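Peptidyl-prolyl cis-trans isomerase (Hirschia baltica, PDB 5EX2) probably catalyses the cis-trans isomerisation of peptide bonds preceding proline, as a periplasmic folding helper. Local coordinates at residues T30-V35 against K199-G204. Residues are numbered along the deposited sequence; the frame is centred on the assembly and turned at random.
Sequences TTKGVV and KSLTIG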
ATOM      1  N   THR A  30     -13.206   9.103  -3.083  1.00 10.71           N
ATOM      2  CA  THR A  30     -14.295   8.528  -2.310  1.00 11.10           C
ATOM      3  C   THR A  30     -15.204   9.639  -1.812  1.00 11.82           C
ATOM      4  O   THR A  30     -14.849  10.832  -1.858  1.00 12.05           O
ATOM      5  CB  THR A  30     -13.804   7.710  -1.084  1.00 11.12           C
ATOM      6  OG1 THR A  30     -13.539   8.603   0.007  1.00 11.54           O
ATOM      7  CG2 THR A  30     -12.571   6.887  -1.405  1.00 10.81           C
ATOM      8  N   THR A  31     -16.365   9.252  -1.295  1.00  9.84           N
ATOM      9  CA  THR A  31     -17.280  10.207  -0.740  1.00 11.09           C
ATOM     10  C   THR A  31     -16.809  10.779   0.597  1.00  9.99           C
ATOM     11  O   THR A  31     -17.496  11.600   1.180  1.00 11.34           O
ATOM     12  CB  THR A  31     -18.693   9.596  -0.607  1.00  9.79           C
ATOM     13  OG1 THR A  31     -18.597   8.285  -0.043  1.00  9.89           O
ATOM     14  CG2 THR A  31     -19.353   9.497  -1.973  1.00 10.49           C
ATOM     15  N   LYS A  32     -15.636  10.351   1.071  0.53  8.38           N
ATOM     16  CA  LYS A  32     -15.013  10.956   2.250  0.53  9.69           C
ATOM     17  C   LYS A  32     -13.717  11.686   1.910  0.53  8.84           C
ATOM     18  O   LYS A  32     -13.024  12.181   2.800  0.53  9.28           O
ATOM     19  CB  LYS A  32     -14.740   9.889   3.310  0.53  9.43           C
ATOM     20  CG  LYS A  32     -15.976   9.456   4.083  0.53 12.45           C
ATOM     21  CD  LYS A  32     -16.432  10.517   5.079  0.53 11.35           C
ATOM     22  CE  LYS A  32     -17.664  10.076   5.841  0.53 16.72           C
ATOM     23  NZ  LYS A  32     -18.785   9.755   4.923  0.53 16.45           N
ATOM     24  N   GLY A  33     -13.401  11.758   0.620  1.00 11.08           N
ATOM     25  CA  GLY A  33     -12.183  12.408   0.165  1.00  8.44           C
ATOM     26  C   GLY A  33     -11.309  11.480  -0.662  1.00  9.70           C
ATOM     27  O   GLY A  33     -11.679  10.344  -1.013  1.00 10.01           O
ATOM     28  N   VAL A  34     -10.121  11.977  -0.988  1.00  9.33           N
ATOM     29  CA  VAL A  34      -9.236  11.299  -1.920  1.00  9.29           C
ATOM     30  C   VAL A  34      -8.199  10.442  -1.195  1.00  8.90           C
ATOM     31  O   VAL A  34      -7.721  10.784  -0.119  1.00 10.06           O
ATOM     32  CB  VAL A  34      -8.533  12.321  -2.841  1.00  9.19           C
ATOM     33  CG1 VAL A  34      -7.533  13.194  -2.079  1.00 11.41           C
ATOM     34  CG2 VAL A  34      -7.868  11.613  -4.011  1.00 11.94           C
ATOM     35  N   VAL A  35      -7.898   9.305  -1.812  1.00  8.67           N
ATOM     36  CA  VAL A  35      -6.895   8.375  -1.354  1.00  7.74           C
ATOM     37  C   VAL A  35      -5.936   8.160  -2.525  1.00 10.37           C
ATOM     38  O   VAL A  35      -6.354   7.770  -3.614  1.00 10.70           O
ATOM     39  CB  VAL A  35      -7.515   7.031  -0.900  1.00  9.11           C
ATOM     40  CG1 VAL A  35      -6.443   6.093  -0.394  1.00 10.29           C
ATOM     41  CG2 VAL A  35      -8.589   7.254   0.176  1.00 10.34           C
ATOM     42  N   LYS A 199     -10.005   5.913   7.338  1.00 10.26           N
ATOM     43  CA  LYS A 199     -10.469   5.786   8.715  1.00 10.01           C
ATOM     44  C   LYS A 199     -11.791   6.493   8.965  1.00  9.79           C
ATOM     45  O   LYS A 199     -12.393   6.313  10.011  1.00 10.11           O
ATOM     46  CB  LYS A 199      -9.419   6.320   9.692  1.00 10.08           C
ATOM     47  CG  LYS A 199      -8.184   5.480   9.826  1.00 13.66           C
ATOM     48  CD  LYS A 199      -7.275   6.160  10.853  1.00 18.96           C
ATOM     49  CE  LYS A 199      -6.039   5.396  11.215  1.00 25.92           C
ATOM     50  NZ  LYS A 199      -5.207   6.239  12.135  1.00 21.57           N
ATOM     51  N   SER A 200     -12.248   7.302   8.017  1.00  8.87           N
ATOM     52  CA  SER A 200     -13.502   8.032   8.182  1.00 12.53           C
ATOM     53  C   SER A 200     -14.650   7.370   7.419  1.00 12.06           C
ATOM     54  O   SER A 200     -15.793   7.812   7.533  1.00 11.15           O
ATOM     55  CB  SER A 200     -13.348   9.491   7.726  1.00 11.22           C
ATOM     56  OG  SER A 200     -13.282   9.608   6.316  1.00 12.24           O
ATOM     57  N   LEU A 201     -14.359   6.364   6.595  1.00  9.48           N
ATOM     58  CA  LEU A 201     -15.422   5.695   5.841  1.00 10.47           C
ATOM     59  C   LEU A 201     -16.431   5.082   6.809  1.00  9.28           C
ATOM     60  O   LEU A 201     -16.055   4.580   7.872  1.00  9.76           O
ATOM     61  CB  LEU A 201     -14.838   4.643   4.899  1.00  9.08           C
ATOM     62  CG  LEU A 201     -13.917   5.199   3.804  1.00  8.42           C
ATOM     63  CD1 LEU A 201     -13.156   4.122   3.114  1.00  9.62           C
ATOM     64  CD2 LEU A 201     -14.730   5.961   2.773  1.00  8.44           C
ATOM     65  N   THR A 202     -17.707   5.148   6.432  1.00 10.41           N
ATOM     66  CA  THR A 202     -18.790   4.765   7.322  1.00  9.05           C
ATOM     67  C   THR A 202     -18.718   3.280   7.678  1.00 10.01           C
ATOM     68  O   THR A 202     -18.616   2.413   6.804  1.00  9.97           O
ATOM     69  CB  THR A 202     -20.135   5.104   6.677  1.00 11.35           C
ATOM     70  OG1 THR A 202     -20.193   6.519   6.447  1.00 13.91           O
ATOM     71  CG2 THR A 202     -21.279   4.736   7.571  1.00 10.02           C
ATOM     72  N   ILE A 203     -18.778   3.026   8.973  1.00 10.94           N
ATOM     73  CA  ILE A 203     -18.681   1.699   9.542  1.00 10.67           C
ATOM     74  C   ILE A 203     -19.961   0.920   9.328  1.00 12.66           C
ATOM     75  O   ILE A 203     -21.044   1.472   9.469  1.00 12.33           O
ATOM     76  CB  ILE A 203     -18.383   1.815  11.061  1.00 12.11           C
ATOM     77  CG1 ILE A 203     -16.981   2.378  11.281  1.00 13.58           C
ATOM     78  CG2 ILE A 203     -18.552   0.483  11.802  1.00 16.56           C
ATOM     79  CD1 ILE A 203     -16.802   3.064  12.624  1.00 17.53           C
ATOM     80  N   GLY A 204     -19.837  -0.368   9.022  1.00 10.58           N
ATOM     81  CA  GLY A 204     -20.996  -1.255   8.965  1.00 10.80           C
ATOM     82  C   GLY A 204     -20.740  -2.466   8.095  1.00 10.66           C
ATOM     83  O   GLY A 204     -19.844  -2.475   7.249  1.00 11.20           O
TER
HETATM   84  O   HOH W   1     -12.728  12.144   5.483  1.00 13.53           O
HETATM   85  O   HOH W   2     -20.918   9.750   6.823  1.00 28.17           O
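Thr30 OG1, which lies 4.0 Å from Leu201 CD2 across the contact, is gripped twice within its own turn: it accepts from the backbone N of Lys32 at 2.9 Å, an ST turn, and donates to Gly33 O at 2.7 Å. Threonine suits the place because its hydroxyl can do both at once. That carbonyl also takes the N-H of Thr30, so one oxygen serves two donors, the hydroxyl tilted 17° from its plane. A chi1 of 83° sets OG1 between the backbone N and the carbonyl carbon, where it can reach both partners. With an alanine here this oxygen is gone, which would probably leave the N-H of Lys32 without its acceptor and open a small gap beside Leu201 CD2. Gly33 suits the last place of this type I hairpin turn between strands 25-30 and 33-39, because at its positive phi a CB would press against the preceding carbonyl O.

Lys32 suits its place by length: its chain, bent at chi2 and chi4, lays methylenes alongside Ser200, with CB 3.4 Å from Ser200 OG and CE equally near Ser200 O, yet still carries its charge to a salt bridge with Asp211. CG rests on CD2 of Leu201, whose branched, buried end also packs on Phe65 of strand 63-69. Ser200 OG, small and polar, is hydrogen-bonded to Val197 O and receives a water that bridges to Lys32 O; a second water accepts from Lys32 NZ and donates weakly to Thr202 OG1.

No direct hydrogen bond links the segments, so hairpin turn and loop are joined by aliphatic packing, by water and by Asp211, whose OD1 meets Lys32 NZ while OD2 accepts from the N-H of Thr202.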